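Local coordinates for OxyA protein (PDB 5HH3) that is a haem-containing cytochrome P450 that probably couples phenolic side chains of a peptide precursor during glycopeptide antibiotic biosynthesis, at residues 18-23 and 54-59; 24-29 and 279-284; 62-67 and 337-342. One frame throughout, in Å; residues are numbered along the deposited sequence.

How the interactions relate
All three contacts are mainly apolar, and each touches the other two. Interactions 1 and 3 are buried, whereas interaction 2 is only partly so. Interactions 1 and 2 share the small antiparallel sheet of strands 22-23 and 26-27, and R22 NH2 of the first reaches L282 O of the second. Interaction 3 follows interaction 1 along the chain, strand 53-57 leading into helix 60-68, where I63 CD1 packs on A57 O. Residues 279-284 and 337-342 also touch, I279 on A340. Chemistry follows place: leucine against leucine and an imidazole edge in interaction 1, aromatic packing in interaction 2, and aliphatic packing beside the haem in interaction 3.

Interaction 1: 18-23 and 54-59; sequences ELHRRD and AWLATG
L56, on strand 53-57, meets L19 and H20 with one methyl each, where helix 8-19 passes into loop. Its CG lies opposite the backbone N (chi1 180°), which carries the fork out from the strand toward them. CD2 approaches L19 CD1 at 4.1 Å, a loose methyl-to-methyl contact in which the two leucines cross at a slant. The other branch, CD1, stands 4.0 Å from H20 CE1. It comes to the edge of the imidazole, near the ring plane, and so meets the carbon between the two ring nitrogens.

The nitrogens themselves are used in other directions. H20 ND1 is hydrogen-bonded to A16 O in the preceding helix 8-19, and NE2 to S313 OG; together these bonds fix the rotation of the ring and hold CE1 toward the leucine. The contact joins the N-terminal helix to the mixed beta sheet of the cytochrome P450 fold, and L31 of the adjoining helix 29-37 touches both H20 and L56.

On the same segment, away from L56, R21 NE forms a salt bridge with E18 OE2 at 2.6 Å, on the syn side but 26° out of the carboxylate plane. Leucine suits the apolar middle because its two methyls can be shared, and histidine suits a buried place where both nitrogens find partners. The contact thus depends on dispersion and exclusion of water, while the polar anchoring of H20 sets its orientation.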
loop_
_atom_site.group_PDB
_atom_site.type_symbol
_atom_site.label_atom_id
_atom_site.label_comp_id
_atom_site.label_asym_id
_atom_site.label_seq_id
_atom_site.Cartn_x
_atom_site.Cartn_y
_atom_site.Cartn_z
ATOM N N GLU B 18 4.107 -2.773 -10.805
ATOM C CA GLU B 18 4.465 -2.150 -12.083
ATOM C C GLU B 18 5.372 -3.027 -12.951
ATOM O O GLU B 18 5.190 -3.062 -14.149
ATOM C CB GLU B 18 5.180 -0.798 -11.903
ATOM C CG GLU B 18 4.299 0.387 -11.590
ATOM C CD GLU B 18 3.351 0.781 -12.727
ATOM O OE1 GLU B 18 3.577 1.847 -13.350
ATOM O OE2 GLU B 18 2.360 0.051 -12.967
ATOM N N LEU B 19 6.328 -3.709 -12.327
ATOM C CA LEU B 19 7.247 -4.608 -13.026
ATOM C C LEU B 19 6.598 -5.876 -13.564
ATOM O O LEU B 19 7.172 -6.531 -14.414
ATOM C CB LEU B 19 8.432 -4.985 -12.112
ATOM C CG LEU B 19 9.377 -3.821 -11.806
ATOM C CD1 LEU B 19 10.398 -4.163 -10.743
ATOM C CD2 LEU B 19 10.085 -3.349 -13.056
ATOM N N HIS B 20 5.416 -6.224 -13.070
ATOM C CA HIS B 20 4.734 -7.451 -13.452
ATOM C C HIS B 20 3.454 -7.250 -14.249
ATOM O O HIS B 20 2.621 -8.139 -14.305
ATOM C CB HIS B 20 4.507 -8.310 -12.203
ATOM C CG HIS B 20 5.775 -8.862 -11.671
ATOM N ND1 HIS B 20 6.587 -8.150 -10.820
ATOM C CD2 HIS B 20 6.461 -9.979 -11.997
ATOM C CE1 HIS B 20 7.682 -8.847 -10.572
ATOM N NE2 HIS B 20 7.633 -9.957 -11.285
ATOM N N ARG B 21 3.327 -6.086 -14.866
ATOM C CA ARG B 21 2.406 -5.892 -15.993
ATOM C C ARG B 21 2.910 -6.752 -17.155
ATOM O O ARG B 21 3.994 -7.331 -17.069
ATOM C CB ARG B 21 2.361 -4.419 -16.389
ATOM C CG ARG B 21 1.780 -3.525 -15.309
ATOM C CD ARG B 21 1.577 -2.121 -15.829
ATOM N NE ARG B 21 1.006 -1.228 -14.813
ATOM C CZ ARG B 21 -0.272 -1.218 -14.401
ATOM N NH1 ARG B 21 -1.185 -2.061 -14.902
ATOM N NH2 ARG B 21 -0.646 -0.340 -13.463
ATOM N N ARG B 22 2.132 -6.863 -18.221
ATOM C CA ARG B 22 2.460 -7.769 -19.322
ATOM C C ARG B 22 2.269 -7.065 -20.652
ATOM O O ARG B 22 1.376 -6.235 -20.794
ATOM C CB ARG B 22 1.578 -9.027 -19.298
ATOM C CG ARG B 22 1.531 -9.761 -17.969
ATOM C CD ARG B 22 2.785 -10.569 -17.705
ATOM N NE ARG B 22 2.864 -11.803 -18.480
ATOM C CZ ARG B 22 2.485 -13.020 -18.085
ATOM N NH1 ARG B 22 1.927 -13.241 -16.893
ATOM N NH2 ARG B 22 2.666 -14.043 -18.912
ATOM N N ASP B 23 3.116 -7.402 -21.614
ATOM C CA ASP B 23 2.933 -6.980 -23.000
ATOM C C ASP B 23 2.380 -8.200 -23.722
ATOM O O ASP B 23 3.138 -9.095 -24.137
ATOM C CB ASP B 23 4.250 -6.522 -23.611
ATOM C CG ASP B 23 4.103 -6.094 -25.066
ATOM O OD1 ASP B 23 2.963 -5.999 -25.589
ATOM O OD2 ASP B 23 5.139 -5.848 -25.699
ATOM N N ALA B 54 14.305 -3.393 -0.101
ATOM C CA ALA B 54 13.364 -4.284 -0.735
ATOM C C ALA B 54 14.008 -4.803 -2.015
ATOM O O ALA B 54 14.443 -4.018 -2.882
ATOM C CB ALA B 54 12.076 -3.556 -1.026
ATOM N N TRP B 55 14.120 -6.123 -2.090
ATOM C CA TRP B 55 14.778 -6.813 -3.172
ATOM C C TRP B 55 13.766 -7.574 -4.032
ATOM O O TRP B 55 12.706 -8.004 -3.546
ATOM C CB TRP B 55 15.732 -7.871 -2.617
ATOM C CG TRP B 55 16.813 -7.427 -1.701
ATOM C CD1 TRP B 55 16.763 -7.384 -0.337
ATOM C CD2 TRP B 55 18.150 -7.054 -2.070
ATOM N NE1 TRP B 55 17.971 -6.969 0.164
ATOM C CE2 TRP B 55 18.855 -6.793 -0.878
ATOM C CE3 TRP B 55 18.826 -6.925 -3.296
ATOM C CZ2 TRP B 55 20.192 -6.403 -0.862
ATOM C CZ3 TRP B 55 20.218 -6.538 -3.272
ATOM C CH2 TRP B 55 20.855 -6.283 -2.071
ATOM N N LEU B 56 14.133 -7.762 -5.295
ATOM C CA LEU B 56 13.395 -8.599 -6.228
ATOM C C LEU B 56 14.297 -9.734 -6.650
ATOM O O LEU B 56 15.370 -9.468 -7.175
ATOM C CB LEU B 56 12.997 -7.790 -7.466
ATOM C CG LEU B 56 12.211 -8.509 -8.563
ATOM C CD1 LEU B 56 10.780 -8.765 -8.105
ATOM C CD2 LEU B 56 12.208 -7.675 -9.836
ATOM N N ALA B 57 13.869 -10.973 -6.430
ATOM C CA ALA B 57 14.604 -12.176 -6.878
ATOM C C ALA B 57 13.993 -12.628 -8.193
ATOM O O ALA B 57 12.783 -12.847 -8.254
ATOM C CB ALA B 57 14.492 -13.300 -5.851
ATOM N N THR B 58 14.829 -12.737 -9.227
ATOM C CA THR B 58 14.421 -13.163 -10.557
ATOM C C THR B 58 15.067 -14.480 -11.013
ATOM O O THR B 58 14.538 -15.113 -11.933
ATOM C CB THR B 58 14.745 -12.078 -11.627
ATOM O OG1 THR B 58 16.143 -11.774 -11.615
ATOM C CG2 THR B 58 13.975 -10.792 -11.384
ATOM N N GLY B 59 16.214 -14.850 -10.424
ATOM C CA GLY B 59 16.921 -16.080 -10.763
ATOM C C GLY B 59 16.188 -17.300 -10.233
ATOM O O GLY B 59 15.711 -17.303 -9.086
#

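Interaction 2: 24-29 and 279-284; sequences RFDPVP and IRYLTT
F25 packs its side chain into the angle between Y281 and L282, two consecutive residues at the end of helix 274-282. Its CB lies 3.7 Å from Y281 CE2, and the tyrosine hydroxyl sits equally near that CB. The side chains cross at about a right angle, but the rings are inclined at 39° with centroids 5.8 Å apart, an oblique pair. Y281 reaches this place because its CG is opposite the backbone N (chi1 -173°), sending the ring out beside the loop. L282 CD2 lies 3.7 Å from F25 CD1, the leucine running alongside the phenylalanine in the same direction.

In this cytochrome P450 the contact ties the short N-terminal sheet to the helical body: W252 of helix 225-256 also meets the F25 ring, and L282 packs on A249 of that helix. A large flat side chain suits F25's buried position among Y281, L282 and W252; tyrosine suits a partly exposed one, its ring packing on F25 while its hydroxyl remains a polar end. The helix ends at T283, whose positive phi turns the chain away; its OG1 donates to R280 O at 2.7 Å from above the carbonyl plane. R319 NH1 joins the two segments by bonding to both F25 O and Y281 O.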
loop_
_atom_site.group_PDB
_atom_site.type_symbol
_atom_site.label_atom_id
_atom_site.label_comp_id
_atom_site.label_asym_id
_atom_site.label_seq_id
_atom_site.Cartn_x
_atom_site.Cartn_y
_atom_site.Cartn_z
ATOM N N ARG B 24 1.052 -8.244 -23.830
ATOM C CA ARG B 24 0.352 -9.457 -24.246
ATOM C C ARG B 24 0.749 -10.609 -23.292
ATOM O O ARG B 24 0.405 -10.536 -22.127
ATOM C CB ARG B 24 0.567 -9.718 -25.749
ATOM C CG ARG B 24 0.158 -8.521 -26.608
ATOM C CD ARG B 24 0.256 -8.749 -28.117
ATOM N NE ARG B 24 -0.785 -9.681 -28.571
ATOM C CZ ARG B 24 -0.608 -10.969 -28.894
ATOM N NH1 ARG B 24 0.601 -11.534 -28.855
ATOM N NH2 ARG B 24 -1.658 -11.704 -29.284
ATOM N N PHE B 25 1.489 -11.619 -23.743
ATOM C CA PHE B 25 1.942 -12.715 -22.879
ATOM C C PHE B 25 3.340 -12.525 -22.301
ATOM O O PHE B 25 3.767 -13.323 -21.460
ATOM C CB PHE B 25 1.918 -14.046 -23.651
ATOM C CG PHE B 25 0.576 -14.381 -24.206
ATOM C CD1 PHE B 25 -0.419 -14.855 -23.369
ATOM C CD2 PHE B 25 0.289 -14.178 -25.535
ATOM C CE1 PHE B 25 -1.673 -15.154 -23.864
ATOM C CE2 PHE B 25 -0.972 -14.472 -26.038
ATOM C CZ PHE B 25 -1.951 -14.954 -25.200
ATOM N N ASP B 26 4.047 -11.493 -22.753
ATOM C CA ASP B 26 5.438 -11.309 -22.395
ATOM C C ASP B 26 5.660 -10.433 -21.170
ATOM O O ASP B 26 4.863 -9.536 -20.904
ATOM C CB ASP B 26 6.184 -10.699 -23.548
ATOM C CG ASP B 26 6.112 -11.541 -24.794
ATOM O OD1 ASP B 26 5.784 -12.747 -24.712
ATOM O OD2 ASP B 26 6.403 -10.972 -25.843
ATOM N N PRO B 27 6.784 -10.662 -20.455
ATOM C CA PRO B 27 7.295 -9.702 -19.465
ATOM C C PRO B 27 7.556 -8.336 -20.110
ATOM O O PRO B 27 7.977 -8.314 -21.266
ATOM C CB PRO B 27 8.642 -10.307 -19.048
ATOM C CG PRO B 27 8.608 -11.730 -19.490
ATOM C CD PRO B 27 7.734 -11.766 -20.692
ATOM N N VAL B 28 7.321 -7.231 -19.389
ATOM C CA VAL B 28 7.611 -5.883 -19.925
ATOM C C VAL B 28 9.124 -5.580 -19.953
ATOM O O VAL B 28 9.897 -6.236 -19.230
ATOM C CB VAL B 28 6.851 -4.745 -19.182
ATOM C CG1 VAL B 28 5.343 -4.913 -19.366
ATOM C CG2 VAL B 28 7.226 -4.653 -17.706
ATOM N N PRO B 29 9.561 -4.589 -20.788
ATOM C CA PRO B 29 10.998 -4.283 -20.897
ATOM C C PRO B 29 11.721 -4.035 -19.577
ATOM O O PRO B 29 12.889 -4.379 -19.445
ATOM C CB PRO B 29 11.010 -3.010 -21.744
ATOM C CG PRO B 29 9.846 -3.179 -22.650
ATOM C CD PRO B 29 8.786 -3.861 -21.815
ATOM N N ILE B 279 1.143 -23.641 -18.372
ATOM C CA ILE B 279 1.319 -22.975 -17.080
ATOM C C ILE B 279 2.618 -22.146 -17.022
ATOM O O ILE B 279 2.594 -20.989 -16.593
ATOM C CB ILE B 279 1.260 -23.983 -15.905
ATOM C CG1 ILE B 279 -0.173 -24.502 -15.739
ATOM C CG2 ILE B 279 1.755 -23.322 -14.628
ATOM C CD1 ILE B 279 -0.331 -25.738 -14.872
ATOM N N ARG B 280 3.728 -22.728 -17.454
ATOM C CA ARG B 280 5.011 -22.002 -17.525
ATOM C C ARG B 280 4.907 -20.711 -18.338
ATOM O O ARG B 280 5.334 -19.647 -17.891
ATOM C CB ARG B 280 6.120 -22.856 -18.156
ATOM C CG ARG B 280 7.497 -22.171 -18.174
ATOM C CD ARG B 280 8.451 -22.799 -19.174
ATOM N NE ARG B 280 8.036 -22.564 -20.559
ATOM C CZ ARG B 280 8.304 -21.479 -21.287
ATOM N NH1 ARG B 280 8.999 -20.458 -20.794
ATOM N NH2 ARG B 280 7.869 -21.413 -22.540
ATOM N N TYR B 281 4.369 -20.830 -19.542
ATOM C CA TYR B 281 4.299 -19.701 -20.471
ATOM C C TYR B 281 3.375 -18.612 -19.952
ATOM O O TYR B 281 3.745 -17.452 -19.976
ATOM C CB TYR B 281 3.853 -20.165 -21.853
ATOM C CG TYR B 281 3.906 -19.087 -22.915
ATOM C CD1 TYR B 281 5.120 -18.644 -23.418
ATOM C CD2 TYR B 281 2.743 -18.506 -23.395
ATOM C CE1 TYR B 281 5.179 -17.656 -24.400
ATOM C CE2 TYR B 281 2.783 -17.525 -24.365
ATOM C CZ TYR B 281 4.003 -17.112 -24.869
ATOM O OH TYR B 281 4.036 -16.160 -25.828
ATOM N N LEU B 282 2.198 -18.984 -19.458
ATOM C CA LEU B 282 1.220 -17.989 -19.008
ATOM C C LEU B 282 1.557 -17.319 -17.672
ATOM O O LEU B 282 1.339 -16.110 -17.527
ATOM C CB LEU B 282 -0.193 -18.584 -18.929
ATOM C CG LEU B 282 -0.839 -18.992 -20.254
ATOM C CD1 LEU B 282 -2.255 -19.488 -20.005
ATOM C CD2 LEU B 282 -0.838 -17.835 -21.240
ATOM N N THR B 283 2.022 -18.116 -16.708
ATOM C CA THR B 283 2.373 -17.649 -15.342
ATOM C C THR B 283 1.426 -16.556 -14.839
ATOM O O THR B 283 1.820 -15.388 -14.715
ATOM C CB THR B 283 3.860 -17.182 -15.265
ATOM O OG1 THR B 283 4.704 -18.259 -15.697
ATOM C CG2 THR B 283 4.241 -16.785 -13.834
ATOM N N THR B 284 0.176 -16.943 -14.570
ATOM C CA THR B 284 -0.880 -15.982 -14.289
ATOM C C THR B 284 -0.859 -15.427 -12.848
ATOM O O THR B 284 -1.585 -14.485 -12.558
ATOM C CB THR B 284 -2.281 -16.562 -14.616
ATOM O OG1 THR B 284 -2.456 -17.824 -13.968
ATOM C CG2 THR B 284 -2.440 -16.741 -16.128
#

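Interaction 3: 62-67 and 337-342. With HEM (protoporphyrin IX containing Fe), chain G.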
loop_
_atom_site.group_PDB
_atom_site.type_symbol
_atom_site.label_atom_id
_atom_site.label_comp_id
_atom_site.label_asym_id
_atom_site.label_seq_id
_atom_site.Cartn_x
_atom_site.Cartn_y
_atom_site.Cartn_z
ATOM N N GLU B 62 17.849 -18.961 -7.162
ATOM C CA GLU B 62 17.834 -18.022 -6.057
ATOM C C GLU B 62 16.410 -17.897 -5.478
ATOM O O GLU B 62 16.229 -17.761 -4.273
ATOM C CB GLU B 62 18.378 -16.656 -6.493
ATOM C CG GLU B 62 19.894 -16.657 -6.779
ATOM C CD GLU B 62 20.286 -17.273 -8.117
ATOM O OE1 GLU B 62 19.416 -17.573 -8.969
ATOM O OE2 GLU B 62 21.491 -17.460 -8.326
ATOM N N ILE B 63 15.407 -17.943 -6.345
ATOM C CA ILE B 63 14.013 -17.937 -5.886
ATOM C C ILE B 63 13.725 -19.224 -5.080
ATOM O O ILE B 63 13.092 -19.161 -4.037
ATOM C CB ILE B 63 13.014 -17.781 -7.043
ATOM C CG1 ILE B 63 13.058 -16.344 -7.566
ATOM C CG2 ILE B 63 11.596 -18.146 -6.595
ATOM C CD1 ILE B 63 12.372 -16.168 -8.916
ATOM N N ARG B 64 14.198 -20.371 -5.551
ATOM C CA ARG B 64 14.029 -21.619 -4.783
ATOM C C ARG B 64 14.754 -21.557 -3.426
ATOM O O ARG B 64 14.250 -22.049 -2.421
ATOM C CB ARG B 64 14.490 -22.833 -5.587
ATOM C CG ARG B 64 13.563 -23.127 -6.758
ATOM C CD ARG B 64 14.208 -24.084 -7.746
ATOM N NE ARG B 64 14.551 -25.343 -7.111
ATOM C CZ ARG B 64 13.889 -26.502 -7.209
ATOM N NH1 ARG B 64 12.774 -26.639 -7.944
ATOM N NH2 ARG B 64 14.364 -27.568 -6.554
ATOM N N GLN B 65 15.918 -20.921 -3.407
ATOM C CA GLN B 65 16.625 -20.694 -2.156
ATOM C C GLN B 65 15.825 -19.809 -1.190
ATOM O O GLN B 65 15.685 -20.140 -0.012
ATOM C CB GLN B 65 17.979 -20.052 -2.434
ATOM C CG GLN B 65 18.853 -19.963 -1.219
ATOM C CD GLN B 65 20.242 -19.423 -1.529
ATOM O OE1 GLN B 65 20.607 -19.182 -2.701
ATOM N NE2 GLN B 65 21.029 -19.242 -0.481
ATOM N N VAL B 66 15.320 -18.684 -1.687
ATOM C CA VAL B 66 14.584 -17.756 -0.842
ATOM C C VAL B 66 13.344 -18.439 -0.251
ATOM O O VAL B 66 13.090 -18.333 0.967
ATOM C CB VAL B 66 14.177 -16.504 -1.618
ATOM C CG1 VAL B 66 13.118 -15.690 -0.871
ATOM C CG2 VAL B 66 15.413 -15.645 -1.878
ATOM N N LEU B 67 12.597 -19.124 -1.106
ATOM C CA LEU B 67 11.294 -19.670 -0.727
ATOM C C LEU B 67 11.375 -20.955 0.080
ATOM O O LEU B 67 10.392 -21.279 0.758
ATOM C CB LEU B 67 10.397 -19.893 -1.963
ATOM C CG LEU B 67 9.956 -18.650 -2.752
ATOM C CD1 LEU B 67 9.245 -19.077 -4.018
ATOM C CD2 LEU B 67 9.036 -17.735 -1.952
ATOM N N GLU B 337 9.834 -26.848 -17.051
ATOM C CA GLU B 337 10.073 -26.465 -15.660
ATOM C C GLU B 337 9.454 -25.131 -15.345
ATOM O O GLU B 337 9.632 -24.157 -16.093
ATOM C CB GLU B 337 11.560 -26.373 -15.382
ATOM C CG GLU B 337 12.286 -27.694 -15.546
ATOM C CD GLU B 337 13.777 -27.566 -15.261
ATOM O OE1 GLU B 337 14.142 -27.067 -14.171
ATOM O OE2 GLU B 337 14.573 -27.971 -16.130
ATOM N N HIS B 338 8.730 -25.077 -14.234
ATOM C CA HIS B 338 8.222 -23.806 -13.730
ATOM C C HIS B 338 8.045 -23.820 -12.214
ATOM O O HIS B 338 8.064 -24.885 -11.576
ATOM C CB HIS B 338 6.897 -23.467 -14.406
ATOM C CG HIS B 338 5.809 -24.449 -14.104
ATOM N ND1 HIS B 338 5.088 -24.433 -12.931
ATOM C CD2 HIS B 338 5.325 -25.485 -14.822
ATOM C CE1 HIS B 338 4.211 -25.417 -12.939
ATOM N NE2 HIS B 338 4.336 -26.065 -14.071
ATOM N N LEU B 339 7.880 -22.618 -11.671
ATOM C CA LEU B 339 7.564 -22.372 -10.268
ATOM C C LEU B 339 6.259 -21.587 -10.136
ATOM O O LEU B 339 6.111 -20.755 -9.225
ATOM C CB LEU B 339 8.695 -21.570 -9.631
ATOM C CG LEU B 339 10.084 -22.170 -9.631
ATOM C CD1 LEU B 339 11.091 -21.124 -9.207
ATOM C CD2 LEU B 339 10.127 -23.403 -8.732
ATOM N N ALA B 340 5.333 -21.791 -11.074
ATOM C CA ALA B 340 4.034 -21.080 -11.108
ATOM C C ALA B 340 3.192 -21.191 -9.842
ATOM O O ALA B 340 2.382 -20.307 -9.552
ATOM C CB ALA B 340 3.218 -21.528 -12.318
ATOM N N PHE B 341 3.376 -22.279 -9.113
ATOM C CA PHE B 341 2.687 -22.533 -7.848
ATOM C C PHE B 341 3.581 -22.303 -6.613
ATOM O O PHE B 341 3.261 -22.765 -5.511
ATOM C CB PHE B 341 2.140 -23.966 -7.843
ATOM C CG PHE B 341 1.102 -24.215 -8.900
ATOM C CD1 PHE B 341 -0.204 -23.794 -8.710
ATOM C CD2 PHE B 341 1.431 -24.899 -10.082
ATOM C CE1 PHE B 341 -1.167 -24.009 -9.688
ATOM C CE2 PHE B 341 0.475 -25.123 -11.058
ATOM C CZ PHE B 341 -0.827 -24.670 -10.865
ATOM N N GLY B 342 4.684 -21.573 -6.792
ATOM C CA GLY B 342 5.568 -21.262 -5.695
ATOM C C GLY B 342 6.450 -22.439 -5.304
ATOM O O GLY B 342 6.697 -23.335 -6.100
HETATM C CHA HEM G . -0.502 -20.346 -2.470
HETATM C CHB HEM G . -4.980 -22.197 -2.709
HETATM C CHC HEM G . -4.845 -21.824 -7.559
HETATM C CHD HEM G . -0.367 -20.059 -7.289
HETATM C C1A HEM G . -1.736 -20.849 -2.131
HETATM C C2A HEM G . -2.201 -20.983 -0.793
HETATM C C3A HEM G . -3.454 -21.515 -0.858
HETATM C C4A HEM G . -3.774 -21.704 -2.232
HETATM C CMA HEM G . -4.359 -21.824 0.308
HETATM C CAA HEM G . -1.430 -20.618 0.460
HETATM C CBA HEM G . -0.596 -21.824 0.891
HETATM C CGA HEM G . 0.259 -21.587 2.125
HETATM O O1A HEM G . 0.611 -20.437 2.488
HETATM O O2A HEM G . 0.647 -22.575 2.804
HETATM C C1B HEM G . -5.356 -22.251 -4.066
HETATM C C2B HEM G . -6.631 -22.715 -4.538
HETATM C C3B HEM G . -6.611 -22.615 -5.912
HETATM C C4B HEM G . -5.266 -22.072 -6.250
HETATM C CMB HEM G . -7.779 -23.224 -3.692
HETATM C CAB HEM G . -7.620 -22.982 -6.938
HETATM C CBB HEM G . -8.767 -23.639 -6.744
HETATM C C1C HEM G . -3.620 -21.294 -7.943
HETATM C C2C HEM G . -3.216 -21.037 -9.271
HETATM C C3C HEM G . -1.917 -20.517 -9.196
HETATM C C4C HEM G . -1.562 -20.485 -7.802
HETATM C CMC HEM G . -4.048 -21.265 -10.520
HETATM C CAC HEM G . -0.998 -20.083 -10.279
HETATM C CBC HEM G . -1.215 -20.165 -11.590
HETATM C C1D HEM G . -0.088 -20.007 -5.924
HETATM C C2D HEM G . 1.209 -19.479 -5.446
HETATM C C3D HEM G . 1.178 -19.554 -4.108
HETATM C C4D HEM G . -0.145 -20.128 -3.786
HETATM C CMD HEM G . 2.377 -18.933 -6.236
HETATM C CAD HEM G . 2.302 -19.122 -3.175
HETATM C CBD HEM G . 2.303 -17.625 -2.826
HETATM C CGD HEM G . 3.472 -17.282 -1.889
HETATM O O1D HEM G . 3.649 -16.135 -1.440
HETATM O O2D HEM G . 4.317 -18.111 -1.526
HETATM N NA HEM G . -2.702 -21.309 -3.003
HETATM N NB HEM G . -4.593 -21.917 -5.112
HETATM N NC HEM G . -2.601 -20.997 -7.083
HETATM N ND HEM G . -0.856 -20.418 -4.896
HETATM FE FE HEM G . -2.639 -21.146 -4.996
HETATM O O HOH W 1 -3.422 -19.221 -4.668
#
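Residues 62-67 form regular helix, whereas 337-342 is an irregular chain that ends in a type I beta turn, closed by G342 N bonding to L339 O. The backbones stay apart, the closest CA atoms, of R64 and L339, being 8.5 Å from each other, and side chains bridge the gap. L339 reaches across with both methyls: CD1 lies 4.0 Å from I63 CG2, the branch anti to its backbone N, and CD2 is at the same distance from R64 CG. R64 meets the leucine at about a right angle with the aliphatic root of its chain. A branched apolar residue suits this buried spot; arginine suits the border, its methylenes packing inward.

A340 N donates to H338 ND1 at 3.2 Å, 12° out of the ring plane, which orients the imidazole. A340, F341 and G342 line the haem pocket: F341 CE1 lies 3.6 Å from HEM C3C, and G342, with positive phi (77°) and no side chain, brings its N to 3.5 Å from HEM CMD. F341 is backbone-bonded to C348, the axial iron ligand, so L339 joins helix 60-68 to the proximal haem-binding segment. A317 of helix 314-318 touches I63 and L339, C312 of strand 309-312 lies against I63 and L67, and helix 274-282 flanks H338 and A340.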